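Local structure of Plm1 (Streptomyces sp. HK803, 4HXY) at residues W51-V62 with E76-C87; P177-T185 with A394-D402. The protein acts as the ketoreductase domain of the first phoslactomycin polyketide synthase module, probably reducing a beta-keto intermediate to the hydroxyl with bound NADPH. All coordinates share one frame; numbering follows the deposited sequence. Where two conformers were deposited one is given.

Interaction 1 (W51-V62 with E76-C87)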
loop_
_atom_site.group_PDB
_atom_site.type_symbol
_atom_site.label_atom_id
_atom_site.label_comp_id
_atom_site.label_asym_id
_atom_site.label_seq_id
_atom_site.Cartn_x
_atom_site.Cartn_y
_atom_site.Cartn_z
ATOM N N TRP A 51 18.228 27.205 6.123
ATOM C CA TRP A 51 18.659 27.077 4.733
ATOM C C TRP A 51 18.454 28.386 3.967
ATOM O O TRP A 51 17.347 28.917 3.919
ATOM C CB TRP A 51 17.873 25.942 4.066
ATOM C CG TRP A 51 18.149 25.693 2.622
ATOM C CD1 TRP A 51 19.324 25.891 1.943
ATOM C CD2 TRP A 51 17.239 25.114 1.685
ATOM N NE1 TRP A 51 19.177 25.508 0.629
ATOM C CE2 TRP A 51 17.911 25.014 0.451
ATOM C CE3 TRP A 51 15.916 24.672 1.770
ATOM C CZ2 TRP A 51 17.300 24.502 -0.691
ATOM C CZ3 TRP A 51 15.311 24.159 0.636
ATOM C CH2 TRP A 51 15.997 24.090 -0.581
ATOM N N ASP A 52 19.535 28.899 3.393
ATOM C CA ASP A 52 19.455 29.955 2.389
ATOM C C ASP A 52 19.174 29.259 1.056
ATOM O O ASP A 52 20.059 28.592 0.504
ATOM C CB ASP A 52 20.772 30.736 2.321
ATOM C CG ASP A 52 20.730 31.877 1.309
ATOM O OD1 ASP A 52 21.344 32.936 1.588
ATOM O OD2 ASP A 52 20.089 31.723 0.243
ATOM N N ARG A 53 17.960 29.432 0.539
ATOM C CA ARG A 53 17.494 28.707 -0.649
ATOM C C ARG A 53 18.320 28.933 -1.922
ATOM O O ARG A 53 18.136 28.214 -2.916
ATOM C CB ARG A 53 16.014 29.011 -0.928
ATOM C CG ARG A 53 15.034 28.000 -0.318
ATOM C CD ARG A 53 14.949 28.121 1.181
ATOM N NE ARG A 53 13.878 27.294 1.737
ATOM C CZ ARG A 53 13.679 27.088 3.036
ATOM N NH1 ARG A 53 14.473 27.654 3.948
ATOM N NH2 ARG A 53 12.681 26.310 3.431
ATOM N N SER A 54 19.219 29.913 -1.900
ATOM C CA SER A 54 20.142 30.125 -3.017
ATOM C C SER A 54 21.298 29.113 -3.026
ATOM O O SER A 54 21.864 28.840 -4.076
ATOM C CB SER A 54 20.657 31.571 -3.036
ATOM O OG SER A 54 21.477 31.860 -1.922
ATOM N N THR A 55 21.636 28.554 -1.867
ATOM C CA THR A 55 22.663 27.513 -1.778
ATOM C C THR A 55 22.048 26.134 -2.073
ATOM O O THR A 55 20.944 25.837 -1.604
ATOM C CB THR A 55 23.314 27.492 -0.389
ATOM O OG1 THR A 55 24.030 28.716 -0.178
ATOM C CG2 THR A 55 24.286 26.311 -0.260
ATOM N N ALA A 56 22.744 25.318 -2.864
ATOM C CA ALA A 56 22.309 23.938 -3.132
ATOM C C ALA A 56 22.957 22.965 -2.133
ATOM O O ALA A 56 24.160 22.732 -2.183
ATOM C CB ALA A 56 22.649 23.539 -4.580
ATOM N N PRO A 57 22.160 22.374 -1.220
ATOM C CA PRO A 57 22.793 21.395 -0.353
ATOM C C PRO A 57 23.277 20.191 -1.139
ATOM O O PRO A 57 22.744 19.883 -2.209
ATOM C CB PRO A 57 21.674 20.994 0.632
ATOM C CG PRO A 57 20.431 21.432 0.003
ATOM C CD PRO A 57 20.755 22.617 -0.845
ATOM N N ASP A 58 24.282 19.519 -0.593
ATOM C CA ASP A 58 24.884 18.337 -1.214
ATOM C C ASP A 58 23.936 17.140 -1.147
ATOM O O ASP A 58 24.053 16.200 -1.927
ATOM C CB ASP A 58 26.217 18.007 -0.532
ATOM C CG ASP A 58 27.258 19.125 -0.727
ATOM O OD1 ASP A 58 27.351 19.598 -1.872
ATOM O OD2 ASP A 58 27.936 19.535 0.242
ATOM N N GLY A 59 23.002 17.189 -0.194
ATOM C CA GLY A 59 21.991 16.153 -0.044
ATOM C C GLY A 59 20.873 16.612 0.883
ATOM O O GLY A 59 21.013 17.607 1.581
ATOM N N VAL A 60 19.759 15.875 0.879
ATOM C CA VAL A 60 18.620 16.145 1.755
ATOM C C VAL A 60 18.272 14.860 2.492
ATOM O O VAL A 60 18.170 13.799 1.873
ATOM C CB VAL A 60 17.390 16.665 0.974
ATOM C CG1 VAL A 60 16.231 16.965 1.918
ATOM C CG2 VAL A 60 17.771 17.941 0.152
ATOM N N LEU A 61 18.164 14.929 3.819
ATOM C CA LEU A 61 17.749 13.780 4.587
ATOM C C LEU A 61 16.438 14.122 5.272
ATOM O O LEU A 61 16.347 15.118 5.982
ATOM C CB LEU A 61 18.806 13.350 5.609
ATOM C CG LEU A 61 18.414 12.109 6.419
ATOM C CD1 LEU A 61 18.282 10.877 5.499
ATOM C CD2 LEU A 61 19.411 11.848 7.556
ATOM N N VAL A 62 15.413 13.325 4.970
ATOM C CA VAL A 62 14.077 13.527 5.486
ATOM C C VAL A 62 13.721 12.421 6.447
ATOM O O VAL A 62 13.752 11.249 6.100
ATOM C CB VAL A 62 13.024 13.491 4.364
ATOM C CG1 VAL A 62 11.638 13.772 4.930
ATOM C CG2 VAL A 62 13.367 14.477 3.233
ATOM N N GLU A 76 9.025 21.533 0.346
ATOM C CA GLU A 76 10.072 22.461 0.776
ATOM C C GLU A 76 11.190 22.584 -0.233
ATOM O O GLU A 76 11.742 23.651 -0.407
ATOM C CB GLU A 76 10.712 22.049 2.090
ATOM C CG GLU A 76 9.875 22.259 3.290
ATOM C CD GLU A 76 9.688 23.711 3.691
ATOM O OE1 GLU A 76 10.453 24.594 3.281
ATOM O OE2 GLU A 76 8.741 23.954 4.431
ATOM N N VAL A 77 11.564 21.469 -0.837
ATOM C CA VAL A 77 12.666 21.476 -1.793
ATOM C C VAL A 77 12.256 21.689 -3.245
ATOM O O VAL A 77 13.096 21.724 -4.121
ATOM C CB VAL A 77 13.585 20.240 -1.660
ATOM C CG1 VAL A 77 14.186 20.190 -0.278
ATOM C CG2 VAL A 77 12.859 18.975 -1.980
ATOM N N ALA A 78 10.962 21.802 -3.487
ATOM C CA ALA A 78 10.492 21.995 -4.838
ATOM C C ALA A 78 10.977 23.315 -5.370
ATOM O O ALA A 78 10.881 24.333 -4.704
ATOM C CB ALA A 78 8.984 21.975 -4.845
ATOM N N GLY A 79 11.465 23.307 -6.588
ATOM C CA GLY A 79 11.875 24.540 -7.212
ATOM C C GLY A 79 13.216 25.062 -6.760
ATOM O O GLY A 79 13.615 26.143 -7.160
ATOM N N HIS A 80 13.914 24.292 -5.938
ATOM C CA HIS A 80 15.242 24.669 -5.492
ATOM C C HIS A 80 16.212 23.559 -5.802
ATOM O O HIS A 80 15.887 22.404 -5.611
ATOM C CB HIS A 80 15.257 24.953 -3.998
ATOM C CG HIS A 80 14.281 25.998 -3.577
ATOM N ND1 HIS A 80 14.366 27.305 -3.997
ATOM C CD2 HIS A 80 13.204 25.932 -2.766
ATOM C CE1 HIS A 80 13.376 27.998 -3.470
ATOM N NE2 HIS A 80 12.659 27.189 -2.716
ATOM N N PRO A 81 17.400 23.889 -6.295
ATOM C CA PRO A 81 18.377 22.844 -6.531
ATOM C C PRO A 81 18.884 22.228 -5.231
ATOM O O PRO A 81 19.220 22.945 -4.293
ATOM C CB PRO A 81 19.520 23.573 -7.270
ATOM C CG PRO A 81 18.930 24.773 -7.799
ATOM C CD PRO A 81 17.826 25.176 -6.873
ATOM N N THR A 82 18.892 20.898 -5.177
ATOM C CA THR A 82 19.534 20.180 -4.095
ATOM C C THR A 82 20.131 18.904 -4.645
ATOM O O THR A 82 19.779 18.445 -5.725
ATOM C CB THR A 82 18.538 19.756 -2.982
ATOM O OG1 THR A 82 17.695 18.714 -3.477
ATOM C CG2 THR A 82 17.678 20.939 -2.510
ATOM N N GLY A 83 21.010 18.305 -3.865
ATOM C CA GLY A 83 21.448 16.961 -4.151
ATOM C C GLY A 83 20.342 15.953 -3.888
ATOM O O GLY A 83 19.182 16.331 -3.651
ATOM N N PRO A 84 20.698 14.660 -3.904
ATOM C CA PRO A 84 19.715 13.590 -3.729
ATOM C C PRO A 84 18.909 13.698 -2.426
ATOM O O PRO A 84 19.465 14.025 -1.379
ATOM C CB PRO A 84 20.576 12.323 -3.697
ATOM C CG PRO A 84 21.893 12.701 -4.297
ATOM C CD PRO A 84 22.077 14.147 -4.007
ATOM N N VAL A 85 17.619 13.405 -2.526
ATOM C CA VAL A 85 16.699 13.433 -1.408
ATOM C C VAL A 85 16.494 12.020 -0.897
ATOM O O VAL A 85 15.955 11.156 -1.602
ATOM C CB VAL A 85 15.346 14.002 -1.826
ATOM C CG1 VAL A 85 14.370 13.988 -0.667
ATOM C CG2 VAL A 85 15.532 15.433 -2.372
ATOM N N TRP A 86 16.915 11.808 0.336
ATOM C CA TRP A 86 16.818 10.515 0.987
ATOM C C TRP A 86 15.830 10.631 2.123
ATOM O O TRP A 86 15.807 11.653 2.822
ATOM C CB TRP A 86 18.203 10.107 1.519
ATOM C CG TRP A 86 19.102 9.587 0.466
ATOM C CD1 TRP A 86 20.009 10.297 -0.277
ATOM C CD2 TRP A 86 19.186 8.229 0.012
ATOM N NE1 TRP A 86 20.633 9.457 -1.175
ATOM C CE2 TRP A 86 20.141 8.193 -1.024
ATOM C CE3 TRP A 86 18.524 7.053 0.363
ATOM C CZ2 TRP A 86 20.461 7.011 -1.700
ATOM C CZ3 TRP A 86 18.826 5.892 -0.311
ATOM C CH2 TRP A 86 19.795 5.872 -1.321
ATOM N N CYS A 87 15.026 9.589 2.315
ATOM C CA CYS A 87 14.019 9.562 3.369
ATOM C C CYS A 87 14.247 8.360 4.272
ATOM O O CYS A 87 14.274 7.220 3.783
ATOM C CB CYS A 87 12.622 9.522 2.755
ATOM S SG CYS A 87 11.302 9.511 3.994
HETATM O O HOH W 1 11.739 26.108 0.512
HETATM O O HOH W 2 19.260 25.630 -4.027
#
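Arg53 lays its CG over one face of the His80 imidazole, 3.5 Å from the ring centroid and 12° off the ring normal, a CH-pi contact. The arginine chain then bends (chi2 72°), and this kink carries the guanidinium away from the imidazole toward Glu76, its plane steep against the ring at 81°. There NH2 of Arg53 forms a salt bridge with Glu76 OE1 at 2.8 Å, although the hydrogen bond within it is bent and weak. Water 1 backs it up, accepting from Arg53 NE and donating to the backbone O of Glu76, while NH1 is taken up by the carbonyls of Trp51 and Ala48. Trp51 meets the same histidine at its CB, CH2 to His80 CB at 3.6 Å, the two rings meeting obliquely. The indole of Trp51 is steadied by NE1, which donates to Thr55 O in the ring plane. Replacing His80 by an alanine would remove the face beneath Arg53 CG and would probably leave the arginine chain freer to swing away from Glu76. These loops sit at one end of a beta-alpha-beta unit, strand 59-63, helix 67-77 and strand 85-90, where the two strands pair in parallel. Val60 bonds on both sides of Val85, its N to Pro84 O and its O to Trp86 N, and Val62 N continues the ladder to Trp86 O. Val60, Val62, Val85 and Cys87 share one face of the sheet. Val60 CG2 lies 3.7 Å from Thr82 CB, while Thr82 OG1 turns to Gly83 O and Arg124. Leu61 and Trp86 occupy the other face, the indole leaning onto helix 137-148. Just before the strands pair, Gly83 N donates to Pro57 O at 2.9 Å, and Gly83 CA makes a CA-H...O contact with Asp58 O.

Interaction 2 (P177-T185 with A394-D402)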
loop_
_atom_site.group_PDB
_atom_site.type_symbol
_atom_site.label_atom_id
_atom_site.label_comp_id
_atom_site.label_asym_id
_atom_site.label_seq_id
_atom_site.Cartn_x
_atom_site.Cartn_y
_atom_site.Cartn_z
ATOM N N PRO A 177 4.688 -18.859 -5.814
ATOM C CA PRO A 177 3.675 -19.820 -6.232
ATOM C C PRO A 177 2.271 -19.322 -5.910
ATOM O O PRO A 177 2.069 -18.627 -4.912
ATOM C CB PRO A 177 3.993 -21.063 -5.398
ATOM C CG PRO A 177 5.405 -20.936 -5.015
ATOM C CD PRO A 177 5.683 -19.461 -4.905
ATOM N N ALA A 178 1.316 -19.692 -6.739
ATOM C CA ALA A 178 -0.122 -19.423 -6.453
ATOM C C ALA A 178 -0.659 -20.505 -5.523
ATOM O O ALA A 178 -0.457 -21.695 -5.773
ATOM C CB ALA A 178 -0.919 -19.382 -7.730
ATOM N N PRO A 179 -1.344 -20.105 -4.437
ATOM C CA PRO A 179 -1.945 -21.049 -3.520
ATOM C C PRO A 179 -2.922 -22.003 -4.228
ATOM O O PRO A 179 -3.622 -21.612 -5.137
ATOM C CB PRO A 179 -2.699 -20.139 -2.530
ATOM C CG PRO A 179 -1.964 -18.859 -2.594
ATOM C CD PRO A 179 -1.588 -18.712 -4.014
ATOM N N GLN A 180 -2.934 -23.256 -3.800
ATOM C CA GLN A 180 -3.878 -24.246 -4.319
ATOM C C GLN A 180 -4.745 -24.680 -3.144
ATOM O O GLN A 180 -4.305 -25.438 -2.294
ATOM C CB GLN A 180 -3.124 -25.412 -4.956
ATOM C CG GLN A 180 -2.319 -24.995 -6.186
ATOM C CD GLN A 180 -1.522 -26.122 -6.810
ATOM O OE1 GLN A 180 -0.696 -25.887 -7.699
ATOM N NE2 GLN A 180 -1.782 -27.356 -6.374
ATOM N N THR A 181 -5.983 -24.191 -3.116
ATOM C CA THR A 181 -6.825 -24.187 -1.909
ATOM C C THR A 181 -8.208 -24.774 -2.116
ATOM O O THR A 181 -8.624 -25.034 -3.247
ATOM C CB THR A 181 -7.063 -22.732 -1.393
ATOM O OG1 THR A 181 -8.005 -22.050 -2.246
ATOM C CG2 THR A 181 -5.756 -21.936 -1.308
ATOM N N GLY A 182 -8.911 -24.927 -0.995
ATOM C CA GLY A 182 -10.338 -25.206 -0.997
ATOM C C GLY A 182 -11.148 -23.956 -1.312
ATOM O O GLY A 182 -10.603 -22.894 -1.638
ATOM N N THR A 183 -12.463 -24.107 -1.217
ATOM C CA THR A 183 -13.428 -23.075 -1.577
ATOM C C THR A 183 -13.635 -22.088 -0.431
ATOM O O THR A 183 -13.760 -22.504 0.701
ATOM C CB THR A 183 -14.780 -23.766 -1.872
ATOM O OG1 THR A 183 -14.602 -24.662 -2.981
ATOM C CG2 THR A 183 -15.864 -22.756 -2.207
ATOM N N TRP A 184 -13.692 -20.789 -0.727
ATOM C CA TRP A 184 -14.001 -19.781 0.281
ATOM C C TRP A 184 -15.495 -19.824 0.601
ATOM O O TRP A 184 -16.313 -19.647 -0.293
ATOM C CB TRP A 184 -13.602 -18.382 -0.221
ATOM C CG TRP A 184 -13.747 -17.315 0.817
ATOM C CD1 TRP A 184 -13.435 -17.401 2.149
ATOM C CD2 TRP A 184 -14.250 -16.001 0.606
ATOM N NE1 TRP A 184 -13.710 -16.194 2.774
ATOM C CE2 TRP A 184 -14.198 -15.326 1.839
ATOM C CE3 TRP A 184 -14.727 -15.324 -0.519
ATOM C CZ2 TRP A 184 -14.626 -14.003 1.981
ATOM C CZ3 TRP A 184 -15.161 -14.004 -0.366
ATOM C CH2 TRP A 184 -15.103 -13.376 0.867
ATOM N N THR A 185 -15.827 -20.060 1.868
ATOM C CA THR A 185 -17.229 -20.224 2.300
ATOM C C THR A 185 -17.491 -19.353 3.520
ATOM O O THR A 185 -17.691 -19.850 4.628
ATOM C CB THR A 185 -17.564 -21.696 2.593
ATOM O OG1 THR A 185 -16.675 -22.208 3.591
ATOM C CG2 THR A 185 -17.489 -22.550 1.332
ATOM N N ALA A 394 -8.443 -15.973 -7.806
ATOM C CA ALA A 394 -7.228 -15.593 -7.092
ATOM C C ALA A 394 -7.543 -15.029 -5.718
ATOM O O ALA A 394 -6.801 -15.251 -4.771
ATOM C CB ALA A 394 -6.403 -14.586 -7.929
ATOM N N MET A 395 -8.661 -14.304 -5.600
ATOM C CA MET A 395 -9.112 -13.820 -4.296
ATOM C C MET A 395 -9.334 -14.970 -3.308
ATOM O O MET A 395 -8.855 -14.920 -2.186
ATOM C CB MET A 395 -10.386 -12.994 -4.432
ATOM C CG MET A 395 -10.877 -12.454 -3.099
ATOM S SD MET A 395 -12.514 -11.715 -3.238
ATOM C CE MET A 395 -13.507 -13.201 -3.442
ATOM N N GLU A 396 -10.053 -15.994 -3.744
ATOM C CA GLU A 396 -10.290 -17.190 -2.924
ATOM C C GLU A 396 -8.975 -17.851 -2.515
ATOM O O GLU A 396 -8.781 -18.207 -1.360
ATOM C CB GLU A 396 -11.167 -18.171 -3.708
ATOM C CG GLU A 396 -11.217 -19.564 -3.168
ATOM C CD GLU A 396 -12.221 -20.440 -3.924
ATOM O OE1 GLU A 396 -11.782 -21.293 -4.756
ATOM O OE2 GLU A 396 -13.443 -20.244 -3.688
ATOM N N GLN A 397 -8.057 -17.972 -3.467
ATOM C CA GLN A 397 -6.746 -18.555 -3.204
ATOM C C GLN A 397 -5.967 -17.757 -2.148
ATOM O O GLN A 397 -5.344 -18.334 -1.265
ATOM C CB GLN A 397 -5.936 -18.642 -4.497
ATOM C CG GLN A 397 -6.428 -19.669 -5.487
ATOM C CD GLN A 397 -5.684 -19.581 -6.807
ATOM O OE1 GLN A 397 -5.951 -18.712 -7.612
ATOM N NE2 GLN A 397 -4.699 -20.460 -7.003
ATOM N N ALA A 398 -6.031 -16.428 -2.232
ATOM C CA ALA A 398 -5.331 -15.585 -1.278
ATOM C C ALA A 398 -5.892 -15.726 0.132
ATOM O O ALA A 398 -5.152 -15.766 1.122
ATOM C CB ALA A 398 -5.348 -14.118 -1.731
ATOM N N ILE A 399 -7.221 -15.799 0.222
ATOM C CA ILE A 399 -7.908 -15.899 1.498
ATOM C C ILE A 399 -7.676 -17.265 2.117
ATOM O O ILE A 399 -7.427 -17.355 3.324
ATOM C CB ILE A 399 -9.439 -15.619 1.343
ATOM C CG1 ILE A 399 -9.679 -14.189 0.883
ATOM C CG2 ILE A 399 -10.202 -15.917 2.672
ATOM C CD1 ILE A 399 -11.092 -13.906 0.427
ATOM N N MET A 400 -7.761 -18.316 1.293
ATOM C CA MET A 400 -7.779 -19.692 1.778
ATOM C C MET A 400 -6.378 -20.300 1.888
ATOM O O MET A 400 -6.234 -21.464 2.265
ATOM C CB MET A 400 -8.657 -20.558 0.872
ATOM C CG MET A 400 -10.162 -20.179 0.911
ATOM S SD MET A 400 -10.876 -20.323 2.555
ATOM C CE MET A 400 -10.986 -22.104 2.782
ATOM N N SER A 401 -5.365 -19.514 1.555
ATOM C CA SER A 401 -3.972 -19.972 1.569
ATOM C C SER A 401 -3.567 -20.564 2.925
ATOM O O SER A 401 -3.870 -19.989 3.961
ATOM C CB SER A 401 -3.060 -18.787 1.220
ATOM O OG SER A 401 -1.696 -19.168 1.195
ATOM N N ASP A 402 -2.882 -21.705 2.905
ATOM C CA ASP A 402 -2.469 -22.385 4.151
ATOM C C ASP A 402 -1.386 -21.614 4.898
ATOM O O ASP A 402 -1.181 -21.831 6.097
ATOM C CB ASP A 402 -2.027 -23.847 3.922
ATOM C CG ASP A 402 -1.042 -24.020 2.770
ATOM O OD1 ASP A 402 -0.896 -25.184 2.293
ATOM O OD2 ASP A 402 -0.414 -23.027 2.333
HETATM O O HOH W 3 -9.032 -21.776 -4.767
HETATM O O HOH W 4 -11.648 -24.186 -4.642
HETATM O O HOH W 5 -7.922 -24.434 1.571
#
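Trp184 lies with one face against Ile399 of helix 388-400, a helix that packs on strands 316-322 and 357-361 of the Rossmann-type ketoreductase fold; the loop bearing the indole runs between strands 167-175 and 189-193. This is the tight half of the contact. Ile399 CD1 stands over the centre of the six-membered ring, 3.7 Å from its centroid and 10° off the normal, and CG2 covers the pyrrole end, 3.5 Å from Trp184 NE1, which also has a weak bond to Asp316 of strand 316-322. Two methionines add Met-aromatic contacts: Met400 SD comes in at the ring edge near CD1, and Met395 approaches obliquely, its CE 3.6 Å from Trp184 CZ3. With CG anti to the backbone N (chi1 -174°), the indole is directed onto this apolar side of the helix, and Val207 of helix 198-210 also touches it.

The outer side, with the exposed Gly182 and Thr183, is looser and wetter: water 3 donates to both Thr181 OG1 and Glu396 OE1, and water 5 accepts from Gly182 N. Glu396 OE1 also takes a bond from Gln393. Thr181 still packs directly, its CB 3.5 Å from Met400 CB. Pro179 packs its ring against Gln397 and Ser401, CB 3.4 Å from Gln397 O, with Trp7 of strand 6-14 alongside. The modelled gap from Gln397 NE2 to Pro179 O is too short to be trusted. Between the tight and wet parts runs one direct bond: Trp184 N donates to Glu396 OE2 at 3.0 Å, nearly straight, reaching the oxygen from above the carboxylate plane.

From the N terminus, interaction 1 comes first: 51-62 and 76-87 close a short loop of 13 residues, mostly helix 67-77, and so complete a local beta-alpha-beta unit. The chain then runs through strands 125-131, 160-164 and 167-175 before interaction 2 opens. That contact closes a far longer loop, 208 residues, which holds strands 189-193 to 357-361 and all the residues lining the NADPH pocket. The two are in series, neither nested nor crossed. The centres of interaction 1 and interaction 2 lie about 47 Å apart, on opposite sides of the chain's centre. Interaction 1 thus ties neighbours within the N-terminal half, whereas interaction 2 joins the linker entering the cofactor-binding part to a helix near its far end.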